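Local atomic coordinates of aldehyde dehydrogenase (Trypanosoma brucei, PDB entry 5MYP), a protein that probably oxidises aldehydes to the corresponding carboxylic acids, with NAD+ as the hydride acceptor. Residues Pro9-Ile20 with Ile178-Val189; Leu118-Thr126 with Val189-Thr200. All blocks are in the same frame, centred on the assembly; numbering follows the deposited sequence.

Contact 1. Residues Pro9-Ile20 with Ile178-Val189. Unlike the reference sequence in segment 9-20: Val-19 (reference Thr).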
loop_
_atom_site.group_PDB
_atom_site.type_symbol
_atom_site.label_atom_id
_atom_site.label_comp_id
_atom_site.label_asym_id
_atom_site.label_seq_id
_atom_site.Cartn_x
_atom_site.Cartn_y
_atom_site.Cartn_z
ATOM N N PRO A 9 -1.907 -12.073 -30.875
ATOM C CA PRO A 9 -2.273 -10.677 -31.089
ATOM C C PRO A 9 -1.145 -9.909 -31.782
ATOM O O PRO A 9 0.028 -10.252 -31.619
ATOM C CB PRO A 9 -2.497 -10.157 -29.665
ATOM C CG PRO A 9 -1.586 -10.971 -28.831
ATOM C CD PRO A 9 -1.531 -12.328 -29.471
ATOM N N GLU A 10 -1.503 -8.888 -32.554
ATOM C CA GLU A 10 -0.514 -7.992 -33.149
ATOM C C GLU A 10 0.146 -7.183 -32.034
ATOM O O GLU A 10 -0.545 -6.684 -31.146
ATOM C CB GLU A 10 -1.179 -7.055 -34.160
ATOM C CG GLU A 10 -0.207 -6.181 -34.946
ATOM C CD GLU A 10 -0.903 -5.268 -35.947
ATOM O OE1 GLU A 10 -1.957 -5.661 -36.499
ATOM O OE2 GLU A 10 -0.392 -4.151 -36.192
ATOM N N ASN A 11 1.476 -7.069 -32.072
ATOM C CA ASN A 11 2.206 -6.248 -31.102
ATOM C C ASN A 11 1.817 -4.782 -31.274
ATOM O O ASN A 11 1.723 -4.290 -32.398
ATOM C CB ASN A 11 3.722 -6.382 -31.278
ATOM C CG ASN A 11 4.255 -7.749 -30.871
ATOM O OD1 ASN A 11 3.712 -8.420 -29.993
ATOM N ND2 ASN A 11 5.345 -8.158 -31.502
ATOM N N THR A 12 1.574 -4.098 -30.156
ATOM C CA THR A 12 1.311 -2.666 -30.180
ATOM C C THR A 12 2.607 -1.949 -30.541
ATOM O O THR A 12 3.646 -2.221 -29.941
ATOM C CB THR A 12 0.818 -2.160 -28.810
ATOM O OG1 THR A 12 -0.255 -2.999 -28.350
ATOM C CG2 THR A 12 0.351 -0.699 -28.898
ATOM N N SER A 13 2.551 -1.054 -31.526
ATOM C CA SER A 13 3.722 -0.268 -31.908
ATOM C C SER A 13 4.111 0.644 -30.750
ATOM O O SER A 13 3.244 1.141 -30.022
ATOM C CB SER A 13 3.461 0.563 -33.168
ATOM O OG SER A 13 2.629 1.676 -32.885
ATOM N N LEU A 14 5.411 0.866 -30.594
ATOM C CA LEU A 14 5.922 1.692 -29.501
ATOM C C LEU A 14 5.397 3.132 -29.553
ATOM O O LEU A 14 5.168 3.742 -28.511
ATOM C CB LEU A 14 7.460 1.674 -29.473
ATOM C CG LEU A 14 8.125 0.306 -29.266
ATOM C CD1 LEU A 14 9.643 0.439 -29.286
ATOM C CD2 LEU A 14 7.656 -0.332 -27.969
ATOM N N GLU A 15 5.198 3.654 -30.764
ATOM C CA GLU A 15 4.656 4.998 -30.968
ATOM C C GLU A 15 3.197 5.126 -30.504
ATOM O O GLU A 15 2.790 6.198 -30.048
ATOM C CB GLU A 15 4.781 5.393 -32.449
ATOM C CG GLU A 15 4.016 6.650 -32.841
ATOM C CD GLU A 15 4.205 7.013 -34.303
ATOM O OE1 GLU A 15 3.250 7.528 -34.922
ATOM O OE2 GLU A 15 5.309 6.781 -34.838
ATOM N N ASN A 16 2.423 4.044 -30.628
ATOM C CA ASN A 16 1.012 4.026 -30.189
ATOM C C ASN A 16 0.809 3.877 -28.677
ATOM O O ASN A 16 -0.280 4.173 -28.181
ATOM C CB ASN A 16 0.215 2.923 -30.915
ATOM C CG ASN A 16 -0.109 3.278 -32.364
ATOM O OD1 ASN A 16 -0.078 4.448 -32.755
ATOM N ND2 ASN A 16 -0.435 2.268 -33.161
ATOM N N ILE A 17 1.829 3.419 -27.950
ATOM C CA ILE A 17 1.703 3.209 -26.499
ATOM C C ILE A 17 1.383 4.515 -25.739
ATOM O O ILE A 17 0.428 4.531 -24.962
ATOM C CB ILE A 17 2.913 2.417 -25.920
ATOM C CG1 ILE A 17 2.819 0.956 -26.379
ATOM C CG2 ILE A 17 2.957 2.499 -24.391
ATOM C CD1 ILE A 17 4.095 0.154 -26.209
ATOM N N PRO A 18 2.152 5.606 -25.968
ATOM C CA PRO A 18 1.786 6.908 -25.377
ATOM C C PRO A 18 0.379 7.403 -25.741
ATOM O O PRO A 18 -0.281 8.015 -24.900
ATOM C CB PRO A 18 2.833 7.872 -25.951
ATOM C CG PRO A 18 3.993 7.016 -26.311
ATOM C CD PRO A 18 3.480 5.645 -26.613
ATOM N N VAL A 19 -0.062 7.129 -26.971
ATOM C CA VAL A 19 -1.385 7.565 -27.446
ATOM C C VAL A 19 -2.493 6.830 -26.690
ATOM O O VAL A 19 -3.457 7.451 -26.246
ATOM C CB VAL A 19 -1.555 7.349 -28.974
ATOM C CG1 VAL A 19 -2.951 7.774 -29.436
ATOM C CG2 VAL A 19 -0.482 8.110 -29.745
ATOM N N ILE A 20 -2.334 5.514 -26.550
ATOM C CA ILE A 20 -3.275 4.664 -25.819
ATOM C C ILE A 20 -3.427 5.141 -24.367
ATOM O O ILE A 20 -4.552 5.335 -23.896
ATOM C CB ILE A 20 -2.848 3.171 -25.880
ATOM C CG1 ILE A 20 -3.068 2.622 -27.295
ATOM C CG2 ILE A 20 -3.619 2.311 -24.878
ATOM C CD1 ILE A 20 -2.326 1.337 -27.595
ATOM N N ILE A 178 -5.502 -1.304 -24.484
ATOM C CA ILE A 178 -4.805 -2.592 -24.526
ATOM C C ILE A 178 -3.422 -2.409 -25.149
ATOM O O ILE A 178 -3.293 -1.793 -26.209
ATOM C CB ILE A 178 -5.595 -3.661 -25.315
ATOM C CG1 ILE A 178 -7.034 -3.793 -24.771
ATOM C CG2 ILE A 178 -4.870 -5.006 -25.256
ATOM C CD1 ILE A 178 -7.937 -4.695 -25.591
ATOM N N VAL A 179 -2.398 -2.927 -24.472
ATOM C CA VAL A 179 -1.040 -2.982 -25.015
ATOM C C VAL A 179 -0.645 -4.452 -25.099
ATOM O O VAL A 179 -0.634 -5.146 -24.088
ATOM C CB VAL A 179 -0.033 -2.191 -24.148
ATOM C CG1 VAL A 179 1.396 -2.391 -24.650
ATOM C CG2 VAL A 179 -0.383 -0.712 -24.140
ATOM N N ASN A 180 -0.309 -4.912 -26.302
ATOM C CA ASN A 180 0.085 -6.295 -26.544
ATOM C C ASN A 180 1.568 -6.356 -26.894
ATOM O O ASN A 180 2.079 -5.487 -27.603
ATOM C CB ASN A 180 -0.759 -6.904 -27.681
ATOM C CG ASN A 180 -2.101 -7.431 -27.193
ATOM O OD1 ASN A 180 -2.137 -8.311 -26.345
ATOM N ND2 ASN A 180 -3.206 -6.903 -27.731
ATOM N N GLY A 181 2.244 -7.379 -26.375
ATOM C CA GLY A 181 3.649 -7.635 -26.690
ATOM C C GLY A 181 4.421 -8.239 -25.540
ATOM O O GLY A 181 3.835 -8.681 -24.555
ATOM N N GLY A 182 5.745 -8.231 -25.667
ATOM C CA GLY A 182 6.649 -8.831 -24.682
ATOM C C GLY A 182 7.382 -7.763 -23.888
ATOM O O GLY A 182 6.775 -6.784 -23.442
ATOM N N VAL A 183 8.693 -7.945 -23.730
ATOM C CA VAL A 183 9.509 -7.080 -22.879
ATOM C C VAL A 183 9.578 -5.656 -23.421
ATOM O O VAL A 183 9.445 -4.702 -22.653
ATOM C CB VAL A 183 10.939 -7.656 -22.687
ATOM C CG1 VAL A 183 11.854 -6.674 -21.956
ATOM C CG2 VAL A 183 10.864 -8.969 -21.915
ATOM N N SER A 184 9.791 -5.521 -24.728
ATOM C CA SER A 184 9.877 -4.202 -25.377
ATOM C C SER A 184 8.636 -3.345 -25.101
ATOM O O SER A 184 8.752 -2.182 -24.693
ATOM C CB SER A 184 10.070 -4.363 -26.889
ATOM O OG SER A 184 9.920 -3.127 -27.569
ATOM N N GLU A 185 7.462 -3.942 -25.294
ATOM C CA GLU A 185 6.200 -3.223 -25.153
ATOM C C GLU A 185 5.844 -2.990 -23.679
ATOM O O GLU A 185 5.281 -1.948 -23.337
ATOM C CB GLU A 185 5.062 -3.947 -25.889
ATOM C CG GLU A 185 5.224 -3.966 -27.414
ATOM C CD GLU A 185 6.149 -5.061 -27.944
ATOM O OE1 GLU A 185 6.625 -5.905 -27.158
ATOM O OE2 GLU A 185 6.389 -5.103 -29.166
ATOM N N THR A 186 6.183 -3.948 -22.818
ATOM C CA THR A 186 5.981 -3.807 -21.370
ATOM C C THR A 186 6.886 -2.725 -20.789
ATOM O O THR A 186 6.434 -1.902 -19.995
ATOM C CB THR A 186 6.212 -5.139 -20.633
ATOM O OG1 THR A 186 5.381 -6.153 -21.211
ATOM C CG2 THR A 186 5.891 -5.022 -19.142
ATOM N N THR A 187 8.157 -2.727 -21.187
ATOM C CA THR A 187 9.098 -1.669 -20.816
ATOM C C THR A 187 8.574 -0.297 -21.236
ATOM O O THR A 187 8.621 0.646 -20.447
ATOM C CB THR A 187 10.495 -1.917 -21.429
ATOM O OG1 THR A 187 10.999 -3.167 -20.951
ATOM C CG2 THR A 187 11.480 -0.813 -21.062
ATOM N N ALA A 188 8.047 -0.205 -22.460
ATOM C CA ALA A 188 7.516 1.054 -22.995
ATOM C C ALA A 188 6.276 1.559 -22.242
ATOM O O ALA A 188 6.188 2.748 -21.927
ATOM C CB ALA A 188 7.204 0.906 -24.476
ATOM N N VAL A 189 5.319 0.677 -21.961
ATOM C CA VAL A 189 4.106 1.102 -21.235
ATOM C C VAL A 189 4.441 1.503 -19.790
ATOM O O VAL A 189 3.839 2.425 -19.256
ATOM C CB VAL A 189 2.956 0.061 -21.308
ATOM C CG1 VAL A 189 3.224 -1.159 -20.445
ATOM C CG2 VAL A 189 1.627 0.695 -20.916
HETATM O O HOH W 1 -2.846 -5.546 -30.181
HETATM O O HOH W 2 5.901 -3.167 -30.695
#

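Contact 2. Residues Leu118-Thr126 with Val189-Thr200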
loop_
_atom_site.group_PDB
_atom_site.type_symbol
_atom_site.label_atom_id
_atom_site.label_comp_id
_atom_site.label_asym_id
_atom_site.label_seq_id
_atom_site.Cartn_x
_atom_site.Cartn_y
_atom_site.Cartn_z
ATOM N N LEU A 118 -8.521 6.971 -8.433
ATOM C CA LEU A 118 -7.103 7.324 -8.537
ATOM C C LEU A 118 -6.753 7.980 -9.878
ATOM O O LEU A 118 -6.033 8.975 -9.914
ATOM C CB LEU A 118 -6.235 6.080 -8.336
ATOM C CG LEU A 118 -6.275 5.472 -6.935
ATOM C CD1 LEU A 118 -5.610 4.103 -6.935
ATOM C CD2 LEU A 118 -5.630 6.395 -5.908
ATOM N N GLY A 119 -7.263 7.416 -10.969
ATOM C CA GLY A 119 -6.948 7.891 -12.315
ATOM C C GLY A 119 -6.891 6.758 -13.311
ATOM O O GLY A 119 -7.912 6.117 -13.563
ATOM N N VAL A 120 -5.710 6.516 -13.879
ATOM C CA VAL A 120 -5.501 5.412 -14.817
ATOM C C VAL A 120 -4.721 4.295 -14.126
ATOM O O VAL A 120 -3.659 4.540 -13.536
ATOM C CB VAL A 120 -4.760 5.852 -16.103
ATOM C CG1 VAL A 120 -4.829 4.758 -17.161
ATOM C CG2 VAL A 120 -5.361 7.142 -16.649
ATOM N N VAL A 121 -5.259 3.079 -14.202
ATOM C CA VAL A 121 -4.649 1.893 -13.605
ATOM C C VAL A 121 -4.051 1.022 -14.707
ATOM O O VAL A 121 -4.707 0.765 -15.720
ATOM C CB VAL A 121 -5.692 1.070 -12.814
ATOM C CG1 VAL A 121 -5.078 -0.212 -12.255
ATOM C CG2 VAL A 121 -6.300 1.923 -11.703
ATOM N N LEU A 122 -2.812 0.577 -14.514
ATOM C CA LEU A 122 -2.192 -0.406 -15.409
ATOM C C LEU A 122 -2.331 -1.791 -14.790
ATOM O O LEU A 122 -1.991 -1.983 -13.625
ATOM C CB LEU A 122 -0.712 -0.091 -15.642
ATOM C CG LEU A 122 0.111 -1.110 -16.447
ATOM C CD1 LEU A 122 -0.423 -1.265 -17.862
ATOM C CD2 LEU A 122 1.574 -0.713 -16.485
ATOM N N VAL A 123 -2.817 -2.747 -15.579
ATOM C CA VAL A 123 -2.900 -4.151 -15.169
ATOM C C VAL A 123 -2.023 -4.986 -16.095
ATOM O O VAL A 123 -2.272 -5.039 -17.295
ATOM C CB VAL A 123 -4.350 -4.675 -15.223
ATOM C CG1 VAL A 123 -4.411 -6.146 -14.818
ATOM C CG2 VAL A 123 -5.244 -3.827 -14.336
ATOM N N ILE A 124 -0.993 -5.619 -15.535
ATOM C CA ILE A 124 -0.116 -6.510 -16.292
ATOM C C ILE A 124 -0.501 -7.945 -15.948
ATOM O O ILE A 124 -0.368 -8.374 -14.805
ATOM C CB ILE A 124 1.372 -6.256 -15.983
ATOM C CG1 ILE A 124 1.750 -4.810 -16.349
ATOM C CG2 ILE A 124 2.262 -7.251 -16.733
ATOM C CD1 ILE A 124 3.086 -4.358 -15.789
ATOM N N GLY A 125 -0.990 -8.671 -16.946
ATOM C CA GLY A 125 -1.488 -10.027 -16.755
ATOM C C GLY A 125 -0.391 -11.066 -16.780
ATOM O O GLY A 125 0.764 -10.769 -17.093
ATOM N N THR A 126 -0.765 -12.292 -16.438
ATOM C CA THR A 126 0.135 -13.434 -16.513
ATOM C C THR A 126 -0.523 -14.530 -17.366
ATOM O O THR A 126 -1.686 -14.408 -17.771
ATOM C CB THR A 126 0.563 -13.922 -15.102
ATOM O OG1 THR A 126 1.541 -14.961 -15.228
ATOM C CG2 THR A 126 -0.623 -14.422 -14.282
ATOM N N VAL A 189 5.319 0.677 -21.961
ATOM C CA VAL A 189 4.106 1.102 -21.235
ATOM C C VAL A 189 4.441 1.503 -19.790
ATOM O O VAL A 189 3.839 2.425 -19.256
ATOM C CB VAL A 189 2.956 0.061 -21.308
ATOM C CG1 VAL A 189 3.224 -1.159 -20.445
ATOM C CG2 VAL A 189 1.627 0.695 -20.916
ATOM N N LEU A 190 5.434 0.844 -19.187
ATOM C CA LEU A 190 5.918 1.204 -17.843
ATOM C C LEU A 190 6.599 2.585 -17.715
ATOM O O LEU A 190 6.733 3.096 -16.596
ATOM C CB LEU A 190 6.824 0.099 -17.280
ATOM C CG LEU A 190 6.091 -1.161 -16.792
ATOM C CD1 LEU A 190 7.068 -2.291 -16.520
ATOM C CD2 LEU A 190 5.239 -0.898 -15.558
ATOM N N LYS A 191 7.028 3.171 -18.834
ATOM C CA LYS A 191 7.502 4.556 -18.850
ATOM C C LYS A 191 6.369 5.576 -18.728
ATOM O O LYS A 191 6.599 6.705 -18.293
ATOM C CB LYS A 191 8.304 4.837 -20.122
ATOM C CG LYS A 191 9.586 4.032 -20.216
ATOM C CD LYS A 191 10.654 4.766 -21.015
ATOM C CE LYS A 191 10.161 5.141 -22.403
ATOM N NZ LYS A 191 9.406 6.423 -22.410
ATOM N N GLU A 192 5.155 5.187 -19.122
ATOM C CA GLU A 192 3.981 6.073 -19.040
ATOM C C GLU A 192 3.499 6.186 -17.591
ATOM O O GLU A 192 3.707 5.271 -16.783
ATOM C CB GLU A 192 2.848 5.561 -19.930
ATOM C CG GLU A 192 3.196 5.436 -21.414
ATOM C CD GLU A 192 3.612 6.750 -22.043
ATOM O OE1 GLU A 192 3.002 7.794 -21.730
ATOM O OE2 GLU A 192 4.559 6.736 -22.852
ATOM N N ARG A 193 2.855 7.309 -17.279
ATOM C CA ARG A 193 2.425 7.606 -15.915
ATOM C C ARG A 193 1.048 7.014 -15.609
ATOM O O ARG A 193 0.058 7.354 -16.265
ATOM C CB ARG A 193 2.396 9.113 -15.675
ATOM C CG ARG A 193 2.022 9.466 -14.247
ATOM C CD ARG A 193 2.233 10.933 -13.926
ATOM N NE ARG A 193 1.828 11.220 -12.555
ATOM C CZ ARG A 193 1.889 12.417 -11.982
ATOM N NH1 ARG A 193 2.353 13.461 -12.657
ATOM N NH2 ARG A 193 1.488 12.564 -10.727
ATOM N N PHE A 194 1.006 6.132 -14.613
ATOM C CA PHE A 194 -0.242 5.585 -14.084
ATOM C C PHE A 194 -0.391 5.989 -12.625
ATOM O O PHE A 194 0.579 6.389 -11.973
ATOM C CB PHE A 194 -0.250 4.067 -14.208
ATOM C CG PHE A 194 -0.259 3.589 -15.625
ATOM C CD1 PHE A 194 -1.451 3.517 -16.336
ATOM C CD2 PHE A 194 0.926 3.230 -16.264
ATOM C CE1 PHE A 194 -1.467 3.083 -17.655
ATOM C CE2 PHE A 194 0.915 2.791 -17.579
ATOM C CZ PHE A 194 -0.280 2.718 -18.277
ATOM N N ASP A 195 -1.614 5.876 -12.121
ATOM C CA ASP A 195 -1.920 6.189 -10.727
ATOM C C ASP A 195 -1.928 4.956 -9.827
ATOM O O ASP A 195 -1.934 5.084 -8.606
ATOM C CB ASP A 195 -3.235 6.952 -10.656
ATOM C CG ASP A 195 -3.177 8.227 -11.466
ATOM O OD1 ASP A 195 -2.592 9.213 -10.966
ATOM O OD2 ASP A 195 -3.665 8.221 -12.622
ATOM N N HIS A 196 -1.922 3.777 -10.445
ATOM C CA HIS A 196 -1.720 2.509 -9.763
ATOM C C HIS A 196 -1.302 1.462 -10.798
ATOM O O HIS A 196 -1.748 1.509 -11.950
ATOM C CB HIS A 196 -3.010 2.042 -9.073
ATOM C CG HIS A 196 -2.783 1.039 -7.988
ATOM N ND1 HIS A 196 -2.767 1.385 -6.656
ATOM C CD2 HIS A 196 -2.540 -0.295 -8.033
ATOM C CE1 HIS A 196 -2.539 0.307 -5.925
ATOM N NE2 HIS A 196 -2.389 -0.724 -6.737
ATOM N N ILE A 197 -0.457 0.520 -10.386
ATOM C CA ILE A 197 -0.076 -0.614 -11.226
ATOM C C ILE A 197 -0.343 -1.906 -10.455
ATOM O O ILE A 197 0.122 -2.060 -9.322
ATOM C CB ILE A 197 1.414 -0.557 -11.640
ATOM C CG1 ILE A 197 1.705 0.711 -12.455
ATOM C CG2 ILE A 197 1.804 -1.803 -12.437
ATOM C CD1 ILE A 197 3.170 1.083 -12.545
ATOM N N LEU A 198 -1.105 -2.820 -11.055
ATOM C CA LEU A 198 -1.225 -4.181 -10.527
ATOM C C LEU A 198 -0.458 -5.130 -11.441
ATOM O O LEU A 198 -0.714 -5.179 -12.646
ATOM C CB LEU A 198 -2.686 -4.619 -10.380
ATOM C CG LEU A 198 -2.874 -5.945 -9.606
ATOM C CD1 LEU A 198 -4.121 -5.933 -8.717
ATOM C CD2 LEU A 198 -2.874 -7.170 -10.520
ATOM N N TYR A 199 0.475 -5.881 -10.857
ATOM C CA TYR A 199 1.287 -6.856 -11.581
ATOM C C TYR A 199 1.157 -8.224 -10.928
ATOM O O TYR A 199 1.317 -8.354 -9.717
ATOM C CB TYR A 199 2.767 -6.440 -11.608
ATOM C CG TYR A 199 3.673 -7.535 -12.128
ATOM C CD1 TYR A 199 3.819 -7.750 -13.494
ATOM C CD2 TYR A 199 4.343 -8.388 -11.253
ATOM C CE1 TYR A 199 4.631 -8.765 -13.984
ATOM C CE2 TYR A 199 5.148 -9.416 -11.727
ATOM C CZ TYR A 199 5.293 -9.600 -13.093
ATOM O OH TYR A 199 6.092 -10.615 -13.563
ATOM N N THR A 200 0.877 -9.234 -11.748
ATOM C CA THR A 200 0.882 -10.628 -11.332
ATOM C C THR A 200 1.978 -11.338 -12.119
ATOM O O THR A 200 2.078 -11.182 -13.338
ATOM C CB THR A 200 -0.479 -11.302 -11.595
ATOM O OG1 THR A 200 -1.523 -10.516 -11.009
ATOM C CG2 THR A 200 -0.529 -12.710 -11.001
HETATM O O HOH W 3 -2.588 -9.208 -13.130
HETATM O O HOH W 4 3.322 -11.346 -15.742
#

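Contact 1. Residues Pro9-Ile20 with Ile178-Val189
Thr-12 and Asn-180 bind each other twice. Asn-180 N gives an almost straight hydrogen bond (173°) to Thr-12 OG1 at 2.8 Å, and Thr-12 N returns one to Asn-180 O at 2.9 Å. The hydroxyl lies beside its own backbone N (chi1 -50°), which turns it toward the chain of Asn-180; a short branched polar residue suits this place. Asn-180 ND2 bonds Thr-164 of helix 157-170 and a water that also reaches Glu-10 O. Beyond the pair, packing is close and apolar. Ile-17, buried, sends CD1 to Ala-188 CB at 3.6 Å, while its CG2 branch rests on Val-189 CA, also at 3.6 Å. The small methyl of Ala-188 receives both Ile-17 CD1 and Leu-14 CD2.

The side around exposed Leu-14, Ser-184 and Asn-11 is looser. There a water joins Thr-12 O to Glu-185 OE2. Bent at chi2 (82°), Glu-185 curls back so that OE1 accepts from Gly-182 N at the helix start, while OE2 lies 3.6 Å from Asn-11 CB. The N-terminal arm is therefore fixed in direction by one backbone bond and one backbone-to-hydroxyl bond between Thr-12 and Asn-180, and held down by aliphatic packing.

Contact 2. Residues Leu118-Thr126 with Val189-Thr200
Two neighbouring parallel strands of a Rossmann-like, probably NAD-binding, domain meet here, 120-124 beside 196-200. Leu-122 N donates to His-196 O and Ile-124 N to Leu-198 O, while Leu-122 O accepts from Leu-198 N at 2.8 Å; Thr-200 N adds a weak bond of 3.4 Å to Ile-124 O. At the other end Asp-195 N binds Val-120 O, and Asp-195 OD2 takes Val-120 N on its anti lone pair at 2.9 Å. OD2 also forms a salt bridge with Arg-25, which probably favours the charged carboxylate. Gly-119, whose phi of 146° calls for glycine, lays its CA against that oxygen.

Strand 176-178, helix 183-191 and strand 196-200 form a beta-alpha-beta crossover that passes over strands 147-151 and 110-124, and its last turn sets Phe-194 against the face that carries Leu-122 and Ile-124. Leu-122 CB stands over the ring centre, 3.5 Å from the centroid and 4° off the normal, a CH-pi contact; Val-120 CG1 touches the edge. With CG anti to the backbone N (chi1 174°), Leu-122 reaches on to Leu-190, CD2 to CD2 at 3.8 Å. Branched Ile-124 fills the same face, Ile-124 CG2 lying 3.6 Å from Tyr-199 CD1 at the ring edge. Beyond strand 120-124, Thr-126 CG2 meets Thr-200 CG2, on the last residue of strand 196-200, at 3.7 Å; the Thr-200 side chain lies about 4 Å from that of Glu-223, a predicted active-site residue.

The centres of the two contacts are 13 Å apart, and Val-189 on helix 183-191 belongs to both. Along the chain their segments alternate: 9-20, then 118-126, then 178-189 running straight into 189-200. Helix 183-191 is packed by the N-terminal segment in contact 1 and by the sheet in contact 2; across that sheet the strands run in the order 176-178, 147-151, 110-124 and 196-200. The two contacts also touch, Pro-18 CG of helix 16-29 lying 3.5 Å from Glu-192 OE2 in the loop after helix 183-191. Contact 1 is partly buried, contact 2 buried, and of the two only contact 2 comes near the predicted catalytic residues, at Thr-200.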